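Local coordinates for lipoprotein NlpE (Escherichia coli, PDB 2Z4I) that activates the Cpx pathway from the outer membrane, takes part in copper homeostasis and is required for efficient binding of stationary-phase cells to hydrophobic surfaces, at residues S162-A165 with A166-H169; P20-Q23 with S24-G27; W71-A75 with D76-L80. The protein carries 1 engineered substitution. All coordinates share one frame; numbering follows the deposited sequence.

Overall arrangement
From the N terminus, contact 2 comes first: residues 20-27 lead from a loop into strand 24-31, an outer strand of the N-terminal antiparallel sheet. Contact 3 follows at 71-80, where the chain turns back and closes the hairpin of strands 64-72 and 77-82. These two touch, Met-21 CB lying 3.7 Å from Arg-73 NH1, and their centres are about 13 Å apart. Contact 1, residues 162-169, lies at the C-terminal end of helix 157-167, its centre about 68 Å from that of contact 2. The three are in series, none enclosing or crossing another; contacts 2 and 3 belong to the N-terminal barrel and contact 1 to the C-terminal OB domain, so none joins the two.

Contact 1 of 3, residues S162-A165 with A166-H169; sequences SYLA and ARGH
Arg-167 packs its side chain along Tyr-163 and Leu-164 at the C-terminal end of helix 157-167. Its CG stands between the backbone N and the carbonyl carbon (chi1 67°), and this sends the chain past the tyrosine. The CB atom is 4.0 Å from Tyr-163 CE1. Next, CG lies over one face of the phenol ring, offset toward the rim, while CD reaches 3.5 Å from Tyr-163 CZ. The chain runs extended to NE, which is 3.4 Å from Leu-164 CD2, a methyl group placed over one face of the guanidinium. At the tip, NH2 comes to 3.5 Å from Tyr-163 OH at a slant, with ring and guanidinium planes 54° apart; the hydroxyl has its hydrogen bond with Lys-172 O. Replacing Arg-167 with an alanine would probably leave the rim of the Tyr-163 ring without this aliphatic cover and the Leu-164 methyl without the guanidinium it packs on. In the backbone, Tyr-163 O accepts two bonds, from Ala-166 N (2.8 Å) and Arg-167 N (2.9 Å), and the latter also bonds to Leu-164 O (3.2 Å). Bonds three residues apart thus join the regular four-residue spacing, and Gly-168, with positive phi, leaves the helix. Tyr-163 also packs on Phe-205 and Val-174 and meets the Tyr-133 ring edge-to-face, as expected for the helix between the third and fourth strands of an OB fold, packed against its barrel.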
ATOM      1  N   SER A 162      12.579  -2.470 -35.430  1.00 49.64           N
ATOM      2  CA  SER A 162      12.766  -1.044 -35.197  1.00 48.18           C
ATOM      3  C   SER A 162      14.203  -0.707 -34.839  1.00 47.48           C
ATOM      4  O   SER A 162      14.777   0.233 -35.377  1.00 47.45           O
ATOM      5  CB  SER A 162      11.831  -0.583 -34.083  1.00 47.53           C
ATOM      6  OG  SER A 162      10.488  -0.928 -34.386  1.00 46.62           O
ATOM      7  N   TYR A 163      14.788  -1.470 -33.927  1.00 47.55           N
ATOM      8  CA  TYR A 163      16.171  -1.221 -33.535  1.00 48.12           C
ATOM      9  C   TYR A 163      17.054  -1.205 -34.775  1.00 49.48           C
ATOM     10  O   TYR A 163      17.762  -0.235 -35.038  1.00 49.75           O
ATOM     11  CB  TYR A 163      16.667  -2.307 -32.570  1.00 44.56           C
ATOM     12  CG  TYR A 163      18.179  -2.423 -32.475  1.00 41.96           C
ATOM     13  CD1 TYR A 163      18.964  -1.320 -32.149  1.00 41.53           C
ATOM     14  CD2 TYR A 163      18.821  -3.642 -32.705  1.00 40.95           C
ATOM     15  CE1 TYR A 163      20.353  -1.419 -32.052  1.00 41.82           C
ATOM     16  CE2 TYR A 163      20.213  -3.758 -32.612  1.00 41.58           C
ATOM     17  CZ  TYR A 163      20.978  -2.638 -32.286  1.00 43.31           C
ATOM     18  OH  TYR A 163      22.362  -2.719 -32.208  1.00 42.13           O
ATOM     19  N   LEU A 164      16.999  -2.292 -35.535  1.00 51.45           N
ATOM     20  CA  LEU A 164      17.803  -2.437 -36.740  1.00 51.91           C
ATOM     21  C   LEU A 164      17.585  -1.263 -37.681  1.00 53.41           C
ATOM     22  O   LEU A 164      18.545  -0.666 -38.176  1.00 54.02           O
ATOM     23  CB  LEU A 164      17.437  -3.743 -37.438  1.00 49.36           C
ATOM     24  CG  LEU A 164      17.754  -5.008 -36.644  1.00 48.16           C
ATOM     25  CD1 LEU A 164      17.068  -6.196 -37.273  1.00 46.92           C
ATOM     26  CD2 LEU A 164      19.258  -5.210 -36.589  1.00 46.39           C
ATOM     27  N   ALA A 165      16.314  -0.934 -37.904  1.00 54.32           N
ATOM     28  CA  ALA A 165      15.923   0.161 -38.788  1.00 55.43           C
ATOM     29  C   ALA A 165      16.399   1.522 -38.293  1.00 56.92           C
ATOM     30  O   ALA A 165      16.327   2.511 -39.024  1.00 58.56           O
ATOM     31  CB  ALA A 165      14.408   0.180 -38.951  1.00 53.44           C
ATOM     32  N   ALA A 166      16.884   1.573 -37.058  1.00 57.43           N
ATOM     33  CA  ALA A 166      17.345   2.825 -36.487  1.00 57.16           C
ATOM     34  C   ALA A 166      18.853   2.875 -36.349  1.00 58.48           C
ATOM     35  O   ALA A 166      19.430   3.950 -36.251  1.00 59.77           O
ATOM     36  CB  ALA A 166      16.698   3.034 -35.141  1.00 56.36           C
ATOM     37  N   ARG A 167      19.502   1.720 -36.341  1.00 59.64           N
ATOM     38  CA  ARG A 167      20.949   1.697 -36.201  1.00 61.23           C
ATOM     39  C   ARG A 167      21.669   1.794 -37.553  1.00 63.02           C
ATOM     40  O   ARG A 167      22.905   1.735 -37.621  1.00 62.82           O
ATOM     41  CB  ARG A 167      21.375   0.430 -35.470  1.00 61.91           C
ATOM     42  CG  ARG A 167      21.127  -0.840 -36.250  1.00 63.09           C
ATOM     43  CD  ARG A 167      21.888  -1.992 -35.627  1.00 63.69           C
ATOM     44  NE  ARG A 167      21.976  -3.118 -36.546  1.00 66.08           N
ATOM     45  CZ  ARG A 167      22.677  -4.216 -36.306  1.00 66.97           C
ATOM     46  NH1 ARG A 167      22.704  -5.198 -37.199  1.00 67.53           N
ATOM     47  NH2 ARG A 167      23.351  -4.333 -35.171  1.00 68.14           N
ATOM     48  N   GLY A 168      20.885   1.940 -38.621  1.00 64.42           N
ATOM     49  CA  GLY A 168      21.430   2.055 -39.968  1.00 64.99           C
ATOM     50  C   GLY A 168      22.664   1.230 -40.300  1.00 65.65           C
ATOM     51  O   GLY A 168      22.781   0.066 -39.919  1.00 65.89           O
ATOM     52  N   HIS A 169      23.590   1.844 -41.029  1.00 66.29           N
ATOM     53  CA  HIS A 169      24.822   1.178 -41.430  1.00 66.74           C
ATOM     54  C   HIS A 169      25.791   1.060 -40.266  1.00 66.91           C
ATOM     55  O   HIS A 169      26.873   1.659 -40.279  1.00 67.27           O
ATOM     56  CB  HIS A 169      25.483   1.938 -42.581  1.00 67.12           C
TER

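Contact 2 of 3, residues P20-Q23 with S24-G27; sequences PMPQ and SWRG
Met-21, a selenomethionine in this crystal, reaches the indole of Trp-25 with CG anti to its own backbone N (chi1 176°); the chain continues straight to SE and then bends at its last torsion. In Trp-25, CG is anti to the carbonyl carbon and beside the backbone N (chi1 -76°), which swings the six-membered ring back toward the residues that precede the strand. The two side chains cross at about a right angle. Met-21 CG sits near the indole plane at its rim, 3.9 Å from Trp-25 CH2, and CE is 4.0 Å from the same ring carbon. The selenium is 5.3 Å from the centroid of the six-membered ring and 75° off its normal, a Met-aromatic contact made at the edge. Pro-22 lies beside the indole, crossing it at about a right angle, but its exact placement is doubtful. Leu-43 of strand 34-43 touches both Met-21 and Trp-25, and backbone bonds of Gln-23 with Leu-43 and of Trp-25 with Leu-41 join the chain to that strand of the N-terminal barrel. Within strand 24-31, Arg-26 NE gives Ser-24 OG a weak hydrogen bond of 3.4 Å, with the hydroxyl oxygen in the guanidinium plane. No hydrogen bond joins residues 20-23 to 24-27, so the contact of Met-21 with Trp-25 is probably held by dispersion, with selenium standing where the natural methionine has sulfur.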
ATOM      1  N   PRO A  20     -29.141  16.348  19.187  1.00 80.33           N
ATOM      2  CA  PRO A  20     -28.660  16.232  17.778  1.00 81.22           C
ATOM      3  C   PRO A  20     -27.321  15.489  17.717  1.00 80.97           C
ATOM      4  O   PRO A  20     -26.255  16.104  17.823  1.00 82.05           O
ATOM      5  CB  PRO A  20     -28.521  17.627  17.164  1.00 81.10           C
HETATM    6  N   MSE A  21     -27.380  14.171  17.532  1.00 79.55           N
HETATM    7  CA  MSE A  21     -26.176  13.337  17.479  1.00 77.54           C
HETATM    8  C   MSE A  21     -26.570  11.887  17.173  1.00 74.84           C
HETATM    9  O   MSE A  21     -27.643  11.434  17.579  1.00 75.21           O
HETATM   10  CB  MSE A  21     -25.445  13.408  18.834  1.00 78.96           C
HETATM   11  CG  MSE A  21     -24.208  12.515  18.981  1.00 80.78           C
HETATM   12 SE   MSE A  21     -23.496  12.442  20.807  1.00 82.80          SE
HETATM   13  CE  MSE A  21     -24.821  11.246  21.547  1.00 82.01           C
ATOM     14  N   PRO A  22     -25.715  11.147  16.443  1.00 71.37           N
ATOM     15  CA  PRO A  22     -26.000   9.747  16.103  1.00 68.59           C
ATOM     16  C   PRO A  22     -25.988   8.888  17.358  1.00 66.02           C
ATOM     17  O   PRO A  22     -25.526   9.332  18.405  1.00 65.77           O
ATOM     18  CB  PRO A  22     -24.871   9.389  15.145  1.00 68.79           C
ATOM     19  CG  PRO A  22     -23.754  10.250  15.620  1.00 69.34           C
ATOM     20  CD  PRO A  22     -24.427  11.569  15.870  1.00 70.15           C
ATOM     21  N   GLN A  23     -26.482   7.661  17.267  1.00 62.92           N
ATOM     22  CA  GLN A  23     -26.503   6.826  18.451  1.00 60.84           C
ATOM     23  C   GLN A  23     -25.844   5.450  18.323  1.00 58.63           C
ATOM     24  O   GLN A  23     -25.962   4.610  19.220  1.00 58.94           O
ATOM     25  CB  GLN A  23     -27.944   6.688  18.959  1.00 62.40           C
ATOM     26  CG  GLN A  23     -28.877   5.839  18.114  1.00 64.31           C
ATOM     27  CD  GLN A  23     -30.257   5.709  18.754  1.00 66.74           C
ATOM     28  OE1 GLN A  23     -31.070   4.877  18.351  1.00 67.88           O
ATOM     29  NE2 GLN A  23     -30.525   6.541  19.757  1.00 66.88           N
ATOM     30  N   SER A  24     -25.128   5.225  17.228  1.00 54.57           N
ATOM     31  CA  SER A  24     -24.455   3.950  17.033  1.00 50.60           C
ATOM     32  C   SER A  24     -23.107   4.152  16.332  1.00 47.14           C
ATOM     33  O   SER A  24     -23.044   4.761  15.268  1.00 45.84           O
ATOM     34  CB  SER A  24     -25.357   3.021  16.225  1.00 51.39           C
ATOM     35  OG  SER A  24     -24.779   1.736  16.118  1.00 54.39           O
ATOM     36  N   TRP A  25     -22.031   3.640  16.931  1.00 43.70           N
ATOM     37  CA  TRP A  25     -20.691   3.803  16.366  1.00 40.76           C
ATOM     38  C   TRP A  25     -19.926   2.504  16.189  1.00 38.75           C
ATOM     39  O   TRP A  25     -19.932   1.649  17.066  1.00 39.85           O
ATOM     40  CB  TRP A  25     -19.853   4.733  17.252  1.00 39.90           C
ATOM     41  CG  TRP A  25     -20.183   6.194  17.118  1.00 40.30           C
ATOM     42  CD1 TRP A  25     -19.699   7.074  16.184  1.00 41.08           C
ATOM     43  CD2 TRP A  25     -21.095   6.933  17.922  1.00 38.96           C
ATOM     44  NE1 TRP A  25     -20.261   8.317  16.360  1.00 38.94           N
ATOM     45  CE2 TRP A  25     -21.122   8.257  17.421  1.00 39.54           C
ATOM     46  CE3 TRP A  25     -21.894   6.608  19.017  1.00 40.17           C
ATOM     47  CZ2 TRP A  25     -21.919   9.249  17.979  1.00 41.14           C
ATOM     48  CZ3 TRP A  25     -22.688   7.593  19.573  1.00 43.75           C
ATOM     49  CH2 TRP A  25     -22.695   8.904  19.053  1.00 43.85           C
ATOM     50  N   ARG A  26     -19.245   2.366  15.057  1.00 37.09           N
ATOM     51  CA  ARG A  26     -18.454   1.170  14.790  1.00 35.17           C
ATOM     52  C   ARG A  26     -17.056   1.581  14.400  1.00 32.36           C
ATOM     53  O   ARG A  26     -16.833   2.717  13.992  1.00 30.72           O
ATOM     54  CB  ARG A  26     -19.024   0.344  13.627  1.00 37.78           C
ATOM     55  CG  ARG A  26     -20.513   0.098  13.627  1.00 39.82           C
ATOM     56  CD  ARG A  26     -21.025  -0.357  14.963  1.00 43.27           C
ATOM     57  NE  ARG A  26     -22.473  -0.420  14.895  1.00 48.15           N
ATOM     58  CZ  ARG A  26     -23.143  -1.491  14.499  1.00 51.68           C
ATOM     59  NH1 ARG A  26     -22.473  -2.593  14.159  1.00 52.62           N
ATOM     60  NH2 ARG A  26     -24.471  -1.448  14.404  1.00 52.92           N
ATOM     61  N   GLY A  27     -16.130   0.631  14.493  1.00 30.90           N
ATOM     62  CA  GLY A  27     -14.748   0.879  14.136  1.00 29.76           C
ATOM     63  C   GLY A  27     -13.858  -0.224  14.672  1.00 30.33           C
ATOM     64  O   GLY A  27     -14.236  -0.934  15.612  1.00 30.19           O
TER

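Contact 3 of 3, residues W71-A75 with D76-L80; sequences WARTA and DKLVL
Asp-76 enters the turn with its CB against the carbonyl carbon of Ala-75, whose oxygen is held by Arg-73: NH2 of Arg-73 donates to Ala-75 O at 2.8 Å, with the oxygen in the guanidinium plane. A bend in the Arg-73 chain (chi3 -55°) folds its end back over the turn to make this bond. The Asp-76 carboxylate is not in contact with that guanidinium, though the opposite charges are near enough that a weak attraction is possible; the Asp-76 side chain touches Arg-91 of strand 87-93. At Lys-77 the backbone O receives a weak bond from Thr-74 N, 3.3 Å long, and Thr-74 CB is 4.3 Å from Lys-77 CB. Leu-78, with CG anti to the backbone N (chi1 -171°), carries CD1 to strand 64-72, 3.8 Å from Trp-71 CE3, the two side chains crossing at a slant; the same methyl abuts Arg-73 CB. This is the beta hairpin of strands 64-72 and 77-82, within the antiparallel sheet of the N-terminal barrel domain, which is related to the calycins. Val-79 and Ala-72 are an antiparallel hydrogen-bonded pair: Ala-72 N donates to Val-79 O at 3.0 Å, and Val-79 N to Ala-72 O at 2.8 Å, both nearly straight. Their side chains share one face of the sheet. Leu-80 and Trp-71, the neighbouring non-hydrogen-bonded pair, are on the other face, with Leu-80 CD1 3.6 Å from Trp-71 CB. The indole NE1 makes weak bonds to Thr-48 O and Glu-44 O, and Leu-80 packs on Leu-41 and Tyr-90.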
ATOM      1  N   TRP A  71     -24.990   6.804  30.293  1.00 33.93           N
ATOM      2  CA  TRP A  71     -24.146   7.836  29.691  1.00 36.70           C
ATOM      3  C   TRP A  71     -24.738   9.227  29.843  1.00 38.56           C
ATOM      4  O   TRP A  71     -25.949   9.409  29.743  1.00 38.74           O
ATOM      5  CB  TRP A  71     -23.951   7.561  28.203  1.00 38.84           C
ATOM      6  CG  TRP A  71     -25.239   7.428  27.467  1.00 39.84           C
ATOM      7  CD1 TRP A  71     -25.988   6.301  27.335  1.00 40.32           C
ATOM      8  CD2 TRP A  71     -25.982   8.480  26.843  1.00 41.70           C
ATOM      9  NE1 TRP A  71     -27.156   6.582  26.671  1.00 40.99           N
ATOM     10  CE2 TRP A  71     -27.180   7.913  26.357  1.00 41.17           C
ATOM     11  CE3 TRP A  71     -25.754   9.850  26.651  1.00 44.41           C
ATOM     12  CZ2 TRP A  71     -28.153   8.665  25.692  1.00 41.93           C
ATOM     13  CZ3 TRP A  71     -26.727  10.603  25.983  1.00 45.21           C
ATOM     14  CH2 TRP A  71     -27.911  10.003  25.514  1.00 43.39           C
ATOM     15  N   ALA A  72     -23.878  10.212  30.073  1.00 39.56           N
ATOM     16  CA  ALA A  72     -24.324  11.592  30.215  1.00 41.06           C
ATOM     17  C   ALA A  72     -23.557  12.394  29.188  1.00 44.58           C
ATOM     18  O   ALA A  72     -22.373  12.159  28.989  1.00 45.81           O
ATOM     19  CB  ALA A  72     -24.016  12.099  31.593  1.00 36.25           C
ATOM     20  N   ARG A  73     -24.209  13.339  28.526  1.00 48.52           N
ATOM     21  CA  ARG A  73     -23.497  14.114  27.524  1.00 52.84           C
ATOM     22  C   ARG A  73     -23.582  15.600  27.739  1.00 54.80           C
ATOM     23  O   ARG A  73     -24.663  16.159  27.850  1.00 53.93           O
ATOM     24  CB  ARG A  73     -24.015  13.800  26.125  1.00 54.56           C
ATOM     25  CG  ARG A  73     -25.505  13.990  25.965  1.00 58.52           C
ATOM     26  CD  ARG A  73     -25.854  14.204  24.511  1.00 61.91           C
ATOM     27  NE  ARG A  73     -25.091  15.324  23.963  1.00 66.03           N
ATOM     28  CZ  ARG A  73     -25.254  15.818  22.740  1.00 68.20           C
ATOM     29  NH1 ARG A  73     -26.161  15.293  21.921  1.00 68.72           N
ATOM     30  NH2 ARG A  73     -24.512  16.841  22.334  1.00 69.60           N
ATOM     31  N   THR A  74     -22.422  16.238  27.784  1.00 58.00           N
ATOM     32  CA  THR A  74     -22.355  17.675  27.953  1.00 59.84           C
ATOM     33  C   THR A  74     -22.465  18.258  26.555  1.00 60.69           C
ATOM     34  O   THR A  74     -23.126  17.674  25.696  1.00 61.27           O
ATOM     35  CB  THR A  74     -21.036  18.078  28.615  1.00 61.67           C
ATOM     36  OG1 THR A  74     -20.920  17.386  29.868  1.00 62.61           O
ATOM     37  CG2 THR A  74     -20.983  19.584  28.862  1.00 61.17           C
ATOM     38  N   ALA A  75     -21.830  19.397  26.317  1.00 61.91           N
ATOM     39  CA  ALA A  75     -21.904  20.035  25.008  1.00 62.10           C
ATOM     40  C   ALA A  75     -21.583  19.039  23.910  1.00 62.12           C
ATOM     41  O   ALA A  75     -22.470  18.459  23.279  1.00 61.48           O
ATOM     42  CB  ALA A  75     -20.932  21.215  24.938  1.00 62.33           C
ATOM     43  N   ASP A  76     -20.291  18.843  23.701  1.00 62.55           N
ATOM     44  CA  ASP A  76     -19.808  17.940  22.681  1.00 61.40           C
ATOM     45  C   ASP A  76     -19.267  16.680  23.332  1.00 59.48           C
ATOM     46  O   ASP A  76     -19.224  15.618  22.715  1.00 59.79           O
ATOM     47  CB  ASP A  76     -18.697  18.623  21.905  1.00 63.93           C
ATOM     48  CG  ASP A  76     -18.465  17.988  20.576  1.00 67.74           C
ATOM     49  OD1 ASP A  76     -19.415  17.995  19.759  1.00 69.72           O
ATOM     50  OD2 ASP A  76     -17.346  17.483  20.348  1.00 71.26           O
ATOM     51  N   LYS A  77     -18.844  16.816  24.584  1.00 56.29           N
ATOM     52  CA  LYS A  77     -18.289  15.700  25.325  1.00 52.48           C
ATOM     53  C   LYS A  77     -19.362  14.665  25.610  1.00 49.59           C
ATOM     54  O   LYS A  77     -20.550  14.925  25.460  1.00 49.49           O
ATOM     55  CB  LYS A  77     -17.675  16.188  26.640  1.00 52.02           C
ATOM     56  CG  LYS A  77     -16.746  17.370  26.482  1.00 53.80           C
ATOM     57  CD  LYS A  77     -15.547  17.045  25.616  1.00 57.47           C
ATOM     58  CE  LYS A  77     -14.733  18.306  25.301  1.00 61.77           C
ATOM     59  NZ  LYS A  77     -14.365  19.100  26.522  1.00 62.99           N
ATOM     60  N   LEU A  78     -18.917  13.488  26.027  1.00 46.57           N
ATOM     61  CA  LEU A  78     -19.791  12.373  26.345  1.00 41.57           C
ATOM     62  C   LEU A  78     -19.060  11.566  27.413  1.00 39.35           C
ATOM     63  O   LEU A  78     -17.893  11.216  27.253  1.00 40.17           O
ATOM     64  CB  LEU A  78     -20.003  11.528  25.091  1.00 40.34           C
ATOM     65  CG  LEU A  78     -21.042  10.412  25.118  1.00 40.50           C
ATOM     66  CD1 LEU A  78     -22.430  10.992  25.184  1.00 39.51           C
ATOM     67  CD2 LEU A  78     -20.901   9.573  23.862  1.00 41.80           C
ATOM     68  N   VAL A  79     -19.736  11.283  28.511  1.00 36.87           N
ATOM     69  CA  VAL A  79     -19.122  10.529  29.576  1.00 35.95           C
ATOM     70  C   VAL A  79     -19.865   9.236  29.824  1.00 37.34           C
ATOM     71  O   VAL A  79     -21.032   9.244  30.219  1.00 40.61           O
ATOM     72  CB  VAL A  79     -19.113  11.328  30.861  1.00 35.10           C
ATOM     73  CG1 VAL A  79     -18.558  10.477  31.981  1.00 35.55           C
ATOM     74  CG2 VAL A  79     -18.296  12.585  30.677  1.00 33.48           C
ATOM     75  N   LEU A  80     -19.188   8.122  29.595  1.00 37.07           N
ATOM     76  CA  LEU A  80     -19.789   6.817  29.795  1.00 36.77           C
ATOM     77  C   LEU A  80     -19.400   6.211  31.133  1.00 38.20           C
ATOM     78  O   LEU A  80     -18.214   5.966  31.386  1.00 40.48           O
ATOM     79  CB  LEU A  80     -19.363   5.866  28.682  1.00 35.87           C
ATOM     80  CG  LEU A  80     -20.194   5.834  27.405  1.00 35.08           C
ATOM     81  CD1 LEU A  80     -20.619   7.225  27.011  1.00 35.56           C
ATOM     82  CD2 LEU A  80     -19.362   5.188  26.309  1.00 35.08           C
TER